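Local coordinates for protein uncharacterized tRNA/rRNA methyltransferase HI0380 (PDB 3ILK) that probably methylates tRNA or rRNA using S-adenosyl-L-methionine, as a member of the TrmH family of SPOUT RNA methyltransferases, at residues L77-L88 with N122-N133; A110-I118 with S142-V152. All coordinates share one frame; numbering follows the deposited sequence.

Contact 1 (L77-L88 with N122-N133); sequences LVIGTSARLRHL and NEELLKCHYHLN. With EDO (1,2-ethanediol), chain C.
The imidazole of His131 takes the branched end of Leu88 on one face: CD2 stands 4.0 Å from the ring centroid, a CH-pi contact 17° off the normal. At the edge of the same ring, NE2 donates nearly in the ring plane to Leu125 O at 2.8 Å. That carbonyl also accepts from Cys128 N, and the two donors reach it from opposite faces of its plane. On the other surface of the sheet the Tyr130 ring is met at its edge by Leu77 CD1 and Ile79 CD1, and Ile79 CG2 packs on Leu132 CB. His129 turns its edge to the backbone of Val78. Between these two layers strands 77-81 and 130-132 run parallel, with Gly80 N giving to Tyr130 O, and Gly80 O accepting from Leu132 N at 2.7 Å. Gly80, without a side chain, lets Cys128 SG pack against its backbone, 3.5 Å from Gly80 N. Past the strand end, Asn133 holds CG anti to its N (chi1 176°), which brings ND2 to 2.9 Å from Ser82 O, in the carbonyl plane on a lone pair. Thr91 OG1 bonds His131 ND1, leaving both ring nitrogens engaged and the ring's rotation fixed. Carbonyl, amide and imidazole groups thus join helix 122-126 to the sheet and hold Asn133 to the segment Thr81, Ser82 and Ala83, which probably binds S-adenosyl-L-methionine.

Contact 2 (A110-I118 with S142-V152); sequences AIVFGRERI and SLNLAMAVQLV. With EDO (1,2-ethanediol), chain C.
Gly114, Ser142 and Leu143, three residues that probably bind S-adenosyl-L-methionine, lie here between the end of strand 109-113 and the start of helix 145-169. An ethanediol, probably from the crystallisation liquor, lies among them, its C1 3.1 Å from Gly114 O, while its O2 gives a weak hydrogen bond to Leu143 O. Beside it Phe113 presents one ring face to Val149, whose CG2 stands 3.6 Å above the plane over the ring centre, a CH-pi contact. Val152 and Ala148 O lie at the ring's edge, and Leu145 CD1 touches Phe113 CB at 3.7 Å. A large flat side chain suits this place: it spans from strand to helix, valine methyls pack on its face and edge, and small Ala148 lets it approach the helix backbone. Two residues earlier, Ile111 CD1 meets Val152 CG1 tip to tip. At the helix start, Leu145 N donates to Glu116 OE1 at 3.1 Å, from above the carboxylate plane. Asn144 is the N-cap: with chi1 at 83°, its CG sits between N and carbonyl carbon, and OD1 accepts from Met147 N (selenomethionine) at 2.9 Å. The carboxylate's negative charge probably also interacts favourably with the positive end of the helix dipole. Helical residues 145-152 run roughly antiparallel to strand residues 110-113 (153°), with helix 18-31 touching Val149, strand 8-13 flanking Phe113, and Met147 and Leu151 packing on their counterparts in the second subunit.

Overall arrangement
Contacts 1 and 2 have centres about 13 Å apart and share one parallel sheet, in which strand 77-81 lies between strands 109-113 and 130-132. Their segments alternate along the chain: 77-88, 110-118, 122-133, then 142-152. Contact 1 joins two strands and a short helix, while contact 2 lays helix 145-169 against the adjoining strand. Ile79 O probably accepts from Val112 N, linking the two, and Thr81 packs on Gly114 and Phe113. The same ethanediol molecule touches both contacts. Loops from widely separated parts of the sequence thus gather around one probable S-adenosyl-L-methionine pocket, consistent with the knotted fold of the SPOUT clan, and contact 2 also reaches the dimer interface.

Contact 1 (L77-L88 with N122-N133)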
loop_
_atom_site.group_PDB
_atom_site.type_symbol
_atom_site.label_atom_id
_atom_site.label_comp_id
_atom_site.label_asym_id
_atom_site.label_seq_id
_atom_site.Cartn_x
_atom_site.Cartn_y
_atom_site.Cartn_z
ATOM N N LEU A 77 -27.581 4.375 8.767
ATOM C CA LEU A 77 -26.901 4.309 7.463
ATOM C C LEU A 77 -26.705 2.838 7.170
ATOM O O LEU A 77 -26.088 2.173 7.934
ATOM C CB LEU A 77 -25.522 4.961 7.452
ATOM C CG LEU A 77 -24.619 4.913 6.171
ATOM C CD1 LEU A 77 -25.302 5.439 4.887
ATOM C CD2 LEU A 77 -23.238 5.674 6.353
ATOM N N VAL A 78 -27.240 2.402 6.046
ATOM C CA VAL A 78 -27.247 1.031 5.637
ATOM C C VAL A 78 -26.552 0.927 4.275
ATOM O O VAL A 78 -26.920 1.639 3.350
ATOM C CB VAL A 78 -28.677 0.554 5.531
ATOM C CG1 VAL A 78 -28.732 -0.962 5.085
ATOM C CG2 VAL A 78 -29.388 0.746 6.894
ATOM N N ILE A 79 -25.549 0.038 4.171
ATOM C CA ILE A 79 -24.802 -0.113 2.957
ATOM C C ILE A 79 -24.964 -1.566 2.624
ATOM O O ILE A 79 -24.626 -2.430 3.486
ATOM C CB ILE A 79 -23.296 0.113 3.133
ATOM C CG1 ILE A 79 -22.987 1.558 3.645
ATOM C CG2 ILE A 79 -22.549 -0.024 1.783
ATOM C CD1 ILE A 79 -23.710 2.542 2.872
ATOM N N GLY A 80 -25.463 -1.861 1.422
ATOM C CA GLY A 80 -25.498 -3.324 0.974
ATOM C C GLY A 80 -24.507 -3.578 -0.155
ATOM O O GLY A 80 -24.320 -2.742 -1.046
ATOM N N THR A 81 -23.830 -4.717 -0.149
ATOM C CA THR A 81 -22.916 -4.990 -1.233
ATOM C C THR A 81 -23.797 -5.407 -2.417
ATOM O O THR A 81 -24.912 -5.955 -2.245
ATOM C CB THR A 81 -21.942 -6.171 -0.950
ATOM O OG1 THR A 81 -22.725 -7.295 -0.616
ATOM C CG2 THR A 81 -20.981 -5.876 0.219
ATOM N N SER A 82 -23.311 -5.116 -3.613
ATOM C CA SER A 82 -23.981 -5.542 -4.822
ATOM C C SER A 82 -23.105 -5.553 -6.058
ATOM O O SER A 82 -22.113 -4.815 -6.146
ATOM C CB SER A 82 -25.235 -4.732 -5.081
ATOM O OG SER A 82 -24.973 -3.505 -5.687
ATOM N N ALA A 83 -23.516 -6.382 -7.011
ATOM C CA ALA A 83 -23.033 -6.308 -8.373
ATOM C C ALA A 83 -23.277 -4.910 -8.934
ATOM O O ALA A 83 -24.059 -4.081 -8.401
ATOM C CB ALA A 83 -23.713 -7.367 -9.263
ATOM N N ARG A 84 -22.598 -4.658 -10.037
ATOM C CA ARG A 84 -22.713 -3.390 -10.707
ATOM C C ARG A 84 -23.986 -3.381 -11.550
ATOM O O ARG A 84 -23.933 -3.376 -12.753
ATOM C CB ARG A 84 -21.427 -3.095 -11.511
ATOM C CG ARG A 84 -21.165 -1.578 -11.579
ATOM C CD ARG A 84 -19.761 -1.147 -12.035
ATOM N NE ARG A 84 -19.491 0.147 -11.389
ATOM C CZ ARG A 84 -20.249 1.237 -11.549
ATOM N NH1 ARG A 84 -21.303 1.212 -12.363
ATOM N NH2 ARG A 84 -19.961 2.363 -10.906
ATOM N N LEU A 85 -25.129 -3.379 -10.867
ATOM C CA LEU A 85 -26.460 -3.402 -11.448
ATOM C C LEU A 85 -26.814 -2.038 -12.006
ATOM O O LEU A 85 -26.814 -1.034 -11.270
ATOM C CB LEU A 85 -27.491 -3.857 -10.403
ATOM C CG LEU A 85 -27.311 -5.342 -9.989
ATOM C CD1 LEU A 85 -28.223 -5.718 -8.848
ATOM C CD2 LEU A 85 -27.584 -6.249 -11.171
ATOM N N ARG A 86 -27.132 -1.998 -13.296
ATOM C CA ARG A 86 -27.426 -0.718 -13.943
ATOM C C ARG A 86 -28.569 0.091 -13.279
ATOM O O ARG A 86 -28.493 1.313 -13.251
ATOM C CB ARG A 86 -27.602 -0.863 -15.459
ATOM C CG ARG A 86 -28.876 -1.599 -15.903
ATOM C CD ARG A 86 -29.014 -1.695 -17.404
ATOM N NE ARG A 86 -30.181 -2.517 -17.720
ATOM C CZ ARG A 86 -30.837 -2.529 -18.879
ATOM N NH1 ARG A 86 -31.906 -3.325 -19.034
ATOM N NH2 ARG A 86 -30.439 -1.747 -19.878
ATOM N N HIS A 87 -29.598 -0.565 -12.719
ATOM C CA HIS A 87 -30.690 0.203 -12.086
ATOM C C HIS A 87 -30.313 0.883 -10.735
ATOM O O HIS A 87 -31.090 1.671 -10.182
ATOM C CB HIS A 87 -31.943 -0.672 -11.909
ATOM C CG HIS A 87 -31.912 -1.530 -10.679
ATOM N ND1 HIS A 87 -31.149 -2.670 -10.585
ATOM C CD2 HIS A 87 -32.606 -1.448 -9.520
ATOM C CE1 HIS A 87 -31.350 -3.243 -9.411
ATOM N NE2 HIS A 87 -32.251 -2.532 -8.752
ATOM N N LEU A 88 -29.118 0.573 -10.237
ATOM C CA LEU A 88 -28.591 1.131 -8.985
ATOM C C LEU A 88 -27.563 2.197 -9.200
ATOM O O LEU A 88 -26.887 2.621 -8.245
ATOM C CB LEU A 88 -27.938 0.036 -8.165
ATOM C CG LEU A 88 -28.912 -1.072 -7.729
ATOM C CD1 LEU A 88 -28.131 -2.098 -6.959
ATOM C CD2 LEU A 88 -30.020 -0.459 -6.895
ATOM N N ASN A 122 -34.784 -7.213 -4.216
ATOM C CA ASN A 122 -35.370 -5.933 -4.465
ATOM C C ASN A 122 -35.680 -5.139 -3.196
ATOM O O ASN A 122 -35.191 -4.060 -3.079
ATOM C CB ASN A 122 -36.680 -6.100 -5.257
ATOM C CG ASN A 122 -36.563 -5.707 -6.704
ATOM O OD1 ASN A 122 -35.627 -4.994 -7.110
ATOM N ND2 ASN A 122 -37.547 -6.135 -7.513
ATOM N N GLU A 123 -36.569 -5.616 -2.323
ATOM C CA GLU A 123 -36.862 -4.980 -1.023
ATOM C C GLU A 123 -35.577 -4.634 -0.210
ATOM O O GLU A 123 -35.418 -3.461 0.253
ATOM C CB GLU A 123 -37.783 -5.888 -0.197
ATOM C CG GLU A 123 -38.188 -5.355 1.169
ATOM C CD GLU A 123 -39.142 -6.301 1.907
ATOM O OE1 GLU A 123 -39.129 -7.552 1.657
ATOM O OE2 GLU A 123 -39.917 -5.779 2.745
ATOM N N GLU A 124 -34.654 -5.594 -0.093
ATOM C CA GLU A 124 -33.399 -5.372 0.660
ATOM C C GLU A 124 -32.560 -4.251 0.030
ATOM O O GLU A 124 -32.115 -3.358 0.762
ATOM C CB GLU A 124 -32.559 -6.627 0.829
ATOM C CG GLU A 124 -33.351 -7.676 1.673
ATOM C CD GLU A 124 -32.828 -9.115 1.511
ATOM O OE1 GLU A 124 -31.963 -9.392 0.681
ATOM O OE2 GLU A 124 -33.343 -9.969 2.211
ATOM N N LEU A 125 -32.372 -4.285 -1.310
ATOM C CA LEU A 125 -31.676 -3.180 -2.027
ATOM C C LEU A 125 -32.307 -1.827 -1.769
ATOM O O LEU A 125 -31.590 -0.829 -1.556
ATOM C CB LEU A 125 -31.621 -3.443 -3.542
ATOM C CG LEU A 125 -30.906 -4.736 -4.052
ATOM C CD1 LEU A 125 -31.139 -4.911 -5.587
ATOM C CD2 LEU A 125 -29.399 -4.770 -3.752
ATOM N N LEU A 126 -33.644 -1.761 -1.817
ATOM C CA LEU A 126 -34.346 -0.482 -1.605
ATOM C C LEU A 126 -34.073 0.001 -0.181
ATOM O O LEU A 126 -34.001 1.202 0.077
ATOM C CB LEU A 126 -35.871 -0.605 -1.869
ATOM C CG LEU A 126 -36.771 0.631 -1.604
ATOM C CD1 LEU A 126 -36.375 1.815 -2.460
ATOM C CD2 LEU A 126 -38.283 0.301 -1.797
ATOM N N LYS A 127 -33.866 -0.930 0.743
ATOM C CA LYS A 127 -33.585 -0.507 2.104
ATOM C C LYS A 127 -32.131 -0.080 2.375
ATOM O O LYS A 127 -31.855 0.441 3.456
ATOM C CB LYS A 127 -34.094 -1.530 3.108
ATOM C CG LYS A 127 -35.627 -1.658 3.140
ATOM C CD LYS A 127 -36.035 -2.944 3.886
ATOM C CE LYS A 127 -37.518 -2.927 4.292
ATOM N NZ LYS A 127 -37.901 -4.311 4.716
ATOM N N CYS A 128 -31.241 -0.195 1.387
ATOM C CA CYS A 128 -29.893 0.349 1.514
ATOM C C CYS A 128 -29.773 1.778 0.985
ATOM O O CYS A 128 -30.286 2.067 -0.083
ATOM C CB CYS A 128 -28.926 -0.474 0.741
ATOM S SG CYS A 128 -28.945 -2.172 1.333
ATOM N N HIS A 129 -28.968 2.612 1.651
ATOM C CA HIS A 129 -28.834 4.032 1.205
ATOM C C HIS A 129 -27.809 4.016 0.065
ATOM O O HIS A 129 -27.952 4.749 -0.899
ATOM C CB HIS A 129 -28.368 4.898 2.363
ATOM C CG HIS A 129 -29.355 4.935 3.491
ATOM N ND1 HIS A 129 -30.387 5.863 3.555
ATOM C CD2 HIS A 129 -29.518 4.116 4.557
ATOM C CE1 HIS A 129 -31.127 5.621 4.624
ATOM N NE2 HIS A 129 -30.624 4.568 5.247
ATOM N N TYR A 130 -26.826 3.104 0.144
ATOM C CA TYR A 130 -25.816 3.046 -0.910
ATOM C C TYR A 130 -25.533 1.596 -1.199
ATOM O O TYR A 130 -25.855 0.702 -0.372
ATOM C CB TYR A 130 -24.495 3.860 -0.628
ATOM C CG TYR A 130 -24.724 5.349 -0.371
ATOM C CD1 TYR A 130 -24.913 5.806 0.931
ATOM C CD2 TYR A 130 -24.758 6.291 -1.426
ATOM C CE1 TYR A 130 -25.141 7.150 1.200
ATOM C CE2 TYR A 130 -24.996 7.660 -1.174
ATOM C CZ TYR A 130 -25.182 8.072 0.142
ATOM O OH TYR A 130 -25.396 9.387 0.442
ATOM N N HIS A 131 -25.021 1.348 -2.400
ATOM C CA HIS A 131 -24.772 -0.037 -2.823
ATOM C C HIS A 131 -23.327 -0.165 -3.155
ATOM O O HIS A 131 -22.810 0.597 -3.985
ATOM C CB HIS A 131 -25.658 -0.404 -3.987
ATOM C CG HIS A 131 -27.114 -0.198 -3.679
ATOM N ND1 HIS A 131 -27.767 0.989 -3.940
ATOM C CD2 HIS A 131 -27.998 -0.970 -3.026
ATOM C CE1 HIS A 131 -29.010 0.910 -3.510
ATOM N NE2 HIS A 131 -29.177 -0.272 -2.953
ATOM N N LEU A 132 -22.680 -1.148 -2.509
ATOM C CA LEU A 132 -21.229 -1.232 -2.477
ATOM C C LEU A 132 -20.730 -2.268 -3.456
ATOM O O LEU A 132 -21.055 -3.446 -3.340
ATOM C CB LEU A 132 -20.751 -1.511 -1.048
ATOM C CG LEU A 132 -19.226 -1.711 -0.855
ATOM C CD1 LEU A 132 -18.521 -0.464 -1.304
ATOM C CD2 LEU A 132 -18.884 -2.023 0.631
ATOM N N ASN A 133 -19.969 -1.821 -4.453
ATOM C CA ASN A 133 -19.463 -2.775 -5.418
ATOM C C ASN A 133 -17.957 -2.757 -5.350
ATOM O O ASN A 133 -17.337 -1.673 -5.340
ATOM C CB ASN A 133 -19.937 -2.440 -6.847
ATOM C CG ASN A 133 -19.327 -3.368 -7.878
ATOM O OD1 ASN A 133 -18.403 -2.993 -8.596
ATOM N ND2 ASN A 133 -19.801 -4.596 -7.913
HETATM C C1 EDO C . -21.185 -10.724 -0.250
HETATM O O1 EDO C . -20.450 -9.672 -0.905
HETATM C C2 EDO C . -20.900 -12.092 -0.907
HETATM O O2 EDO C . -19.789 -11.999 -1.814
HETATM O O HOH W 1 -33.893 -3.004 -6.645
#

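Contact 2 (A110-I118 with S142-V152)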
loop_
_atom_site.group_PDB
_atom_site.type_symbol
_atom_site.label_atom_id
_atom_site.label_comp_id
_atom_site.label_asym_id
_atom_site.label_seq_id
_atom_site.Cartn_x
_atom_site.Cartn_y
_atom_site.Cartn_z
ATOM N N ALA A 110 -24.911 -0.174 9.263
ATOM C CA ALA A 110 -24.795 -1.632 8.946
ATOM C C ALA A 110 -24.193 -1.785 7.548
ATOM O O ALA A 110 -24.549 -1.066 6.624
ATOM C CB ALA A 110 -26.183 -2.288 9.027
ATOM N N ILE A 111 -23.208 -2.643 7.389
ATOM C CA ILE A 111 -22.823 -3.054 6.064
ATOM C C ILE A 111 -23.284 -4.485 5.851
ATOM O O ILE A 111 -22.867 -5.367 6.586
ATOM C CB ILE A 111 -21.315 -2.878 5.874
ATOM C CG1 ILE A 111 -20.904 -1.435 6.328
ATOM C CG2 ILE A 111 -20.952 -3.127 4.432
ATOM C CD1 ILE A 111 -19.398 -1.239 6.368
ATOM N N VAL A 112 -24.094 -4.705 4.803
ATOM C CA VAL A 112 -24.813 -5.935 4.600
ATOM C C VAL A 112 -24.189 -6.601 3.409
ATOM O O VAL A 112 -24.092 -6.007 2.337
ATOM C CB VAL A 112 -26.373 -5.716 4.383
ATOM C CG1 VAL A 112 -27.122 -7.083 4.383
ATOM C CG2 VAL A 112 -26.952 -4.761 5.516
ATOM N N PHE A 113 -23.769 -7.834 3.644
ATOM C CA PHE A 113 -23.176 -8.731 2.662
ATOM C C PHE A 113 -24.234 -9.716 2.243
ATOM O O PHE A 113 -24.704 -10.556 3.061
ATOM C CB PHE A 113 -21.933 -9.402 3.262
ATOM C CG PHE A 113 -20.800 -8.426 3.534
ATOM C CD1 PHE A 113 -20.801 -7.620 4.688
ATOM C CD2 PHE A 113 -19.747 -8.305 2.632
ATOM C CE1 PHE A 113 -19.762 -6.717 4.932
ATOM C CE2 PHE A 113 -18.723 -7.396 2.857
ATOM C CZ PHE A 113 -18.735 -6.590 4.005
ATOM N N GLY A 114 -24.624 -9.630 0.961
ATOM C CA GLY A 114 -25.731 -10.434 0.471
ATOM C C GLY A 114 -25.152 -11.778 0.171
ATOM O O GLY A 114 -23.933 -11.965 0.233
ATOM N N ARG A 115 -26.031 -12.717 -0.140
ATOM C CA ARG A 115 -25.649 -14.053 -0.528
ATOM C C ARG A 115 -24.746 -14.102 -1.769
ATOM O O ARG A 115 -25.006 -13.435 -2.782
ATOM C CB ARG A 115 -26.923 -14.834 -0.817
ATOM C CG ARG A 115 -27.936 -14.804 0.320
ATOM C CD ARG A 115 -29.420 -14.798 -0.179
ATOM N NE ARG A 115 -29.888 -13.404 -0.208
ATOM C CZ ARG A 115 -30.944 -12.924 0.456
ATOM N NH1 ARG A 115 -31.233 -11.655 0.366
ATOM N NH2 ARG A 115 -31.699 -13.703 1.219
ATOM N N GLU A 116 -23.703 -14.939 -1.690
ATOM C CA GLU A 116 -22.802 -15.215 -2.797
ATOM C C GLU A 116 -23.627 -15.629 -4.044
ATOM O O GLU A 116 -24.539 -16.431 -3.954
ATOM C CB GLU A 116 -21.843 -16.337 -2.363
ATOM C CG GLU A 116 -20.380 -16.197 -2.836
ATOM C CD GLU A 116 -19.417 -17.104 -2.065
ATOM O OE1 GLU A 116 -19.235 -16.909 -0.823
ATOM O OE2 GLU A 116 -18.823 -18.019 -2.721
ATOM N N ARG A 117 -23.326 -15.008 -5.181
ATOM C CA ARG A 117 -23.972 -15.263 -6.485
ATOM C C ARG A 117 -25.513 -15.159 -6.503
ATOM O O ARG A 117 -26.182 -15.749 -7.380
ATOM C CB ARG A 117 -23.520 -16.597 -7.109
ATOM C CG ARG A 117 -22.026 -16.689 -7.437
ATOM C CD ARG A 117 -21.776 -17.085 -8.901
ATOM N NE ARG A 117 -22.501 -18.279 -9.340
ATOM C CZ ARG A 117 -22.822 -18.518 -10.611
ATOM N NH1 ARG A 117 -22.502 -17.636 -11.556
ATOM N NH2 ARG A 117 -23.475 -19.626 -10.946
ATOM N N ILE A 118 -26.079 -14.397 -5.571
ATOM C CA ILE A 118 -27.524 -14.158 -5.531
ATOM C C ILE A 118 -27.755 -12.660 -5.212
ATOM O O ILE A 118 -28.543 -11.976 -5.869
ATOM C CB ILE A 118 -28.219 -15.058 -4.461
ATOM C CG1 ILE A 118 -28.048 -16.557 -4.796
ATOM C CG2 ILE A 118 -29.698 -14.671 -4.323
ATOM C CD1 ILE A 118 -28.420 -17.486 -3.626
ATOM N N SER A 142 -16.626 -12.465 -8.758
ATOM C CA SER A 142 -17.258 -12.867 -7.496
ATOM C C SER A 142 -16.258 -13.186 -6.369
ATOM O O SER A 142 -15.551 -14.190 -6.389
ATOM C CB SER A 142 -18.265 -14.009 -7.702
ATOM O OG SER A 142 -19.065 -14.159 -6.533
ATOM N N LEU A 143 -16.216 -12.295 -5.389
ATOM C CA LEU A 143 -15.443 -12.510 -4.187
ATOM C C LEU A 143 -16.248 -13.509 -3.369
ATOM O O LEU A 143 -17.488 -13.432 -3.318
ATOM C CB LEU A 143 -15.333 -11.207 -3.415
ATOM C CG LEU A 143 -14.540 -9.970 -3.923
ATOM C CD1 LEU A 143 -13.111 -10.101 -3.439
ATOM C CD2 LEU A 143 -14.585 -9.689 -5.452
ATOM N N ASN A 144 -15.600 -14.467 -2.733
ATOM C CA ASN A 144 -16.398 -15.157 -1.732
ATOM C C ASN A 144 -16.569 -14.236 -0.491
ATOM O O ASN A 144 -15.919 -13.169 -0.364
ATOM C CB ASN A 144 -15.836 -16.517 -1.389
ATOM C CG ASN A 144 -14.761 -16.435 -0.384
ATOM O OD1 ASN A 144 -14.449 -15.348 0.138
ATOM N ND2 ASN A 144 -14.195 -17.580 -0.055
ATOM N N LEU A 145 -17.424 -14.671 0.420
ATOM C CA LEU A 145 -17.864 -13.854 1.534
ATOM C C LEU A 145 -16.711 -13.231 2.368
ATOM O O LEU A 145 -16.626 -12.010 2.558
ATOM C CB LEU A 145 -18.833 -14.696 2.403
ATOM C CG LEU A 145 -19.614 -13.937 3.473
ATOM C CD1 LEU A 145 -20.288 -12.725 2.862
ATOM C CD2 LEU A 145 -20.684 -14.845 4.111
ATOM N N ALA A 146 -15.848 -14.094 2.863
ATOM C CA ALA A 146 -14.681 -13.733 3.659
ATOM C C ALA A 146 -13.767 -12.751 2.916
ATOM O O ALA A 146 -13.243 -11.854 3.542
ATOM C CB ALA A 146 -13.883 -14.989 4.002
HETATM N N MSE A 147 -13.570 -12.960 1.614
HETATM C CA MSE A 147 -12.742 -12.079 0.782
HETATM C C MSE A 147 -13.395 -10.697 0.790
HETATM O O MSE A 147 -12.710 -9.689 0.999
HETATM C CB MSE A 147 -12.642 -12.614 -0.673
HETATM C CG MSE A 147 -11.838 -13.887 -0.864
HETATM SE SE MSE A 147 -12.056 -14.808 -2.654
HETATM C CE MSE A 147 -10.504 -16.074 -2.432
ATOM N N ALA A 148 -14.725 -10.653 0.614
ATOM C CA ALA A 148 -15.404 -9.377 0.576
ATOM C C ALA A 148 -15.322 -8.620 1.912
ATOM O O ALA A 148 -15.112 -7.399 1.936
ATOM C CB ALA A 148 -16.856 -9.521 0.073
ATOM N N VAL A 149 -15.498 -9.341 3.013
ATOM C CA VAL A 149 -15.440 -8.730 4.333
ATOM C C VAL A 149 -14.018 -8.250 4.634
ATOM O O VAL A 149 -13.847 -7.147 5.112
ATOM C CB VAL A 149 -15.993 -9.696 5.443
ATOM C CG1 VAL A 149 -15.800 -9.098 6.894
ATOM C CG2 VAL A 149 -17.516 -10.017 5.150
ATOM N N GLN A 150 -13.020 -9.089 4.343
ATOM C CA GLN A 150 -11.592 -8.708 4.499
ATOM C C GLN A 150 -11.355 -7.368 3.804
ATOM O O GLN A 150 -10.859 -6.431 4.436
ATOM C CB GLN A 150 -10.686 -9.793 3.919
ATOM C CG GLN A 150 -9.163 -9.686 4.246
ATOM C CD GLN A 150 -8.815 -9.611 5.734
ATOM O OE1 GLN A 150 -8.751 -8.512 6.277
ATOM N NE2 GLN A 150 -8.505 -10.767 6.386
ATOM N N LEU A 151 -11.771 -7.248 2.537
ATOM C CA LEU A 151 -11.437 -6.038 1.766
ATOM C C LEU A 151 -12.175 -4.841 2.271
ATOM O O LEU A 151 -11.611 -3.733 2.352
ATOM C CB LEU A 151 -11.773 -6.188 0.276
ATOM C CG LEU A 151 -10.940 -7.051 -0.651
ATOM C CD1 LEU A 151 -11.178 -6.580 -2.063
ATOM C CD2 LEU A 151 -9.464 -6.918 -0.315
ATOM N N VAL A 152 -13.436 -5.023 2.633
ATOM C CA VAL A 152 -14.233 -3.804 3.083
ATOM C C VAL A 152 -13.681 -3.342 4.449
ATOM O O VAL A 152 -13.540 -2.125 4.714
ATOM C CB VAL A 152 -15.723 -4.161 3.219
ATOM C CG1 VAL A 152 -16.521 -3.042 3.959
ATOM C CG2 VAL A 152 -16.322 -4.467 1.848
HETATM C C1 EDO C . -21.185 -10.724 -0.250
HETATM O O1 EDO C . -20.450 -9.672 -0.905
HETATM C C2 EDO C . -20.900 -12.092 -0.907
HETATM O O2 EDO C . -19.789 -11.999 -1.814
#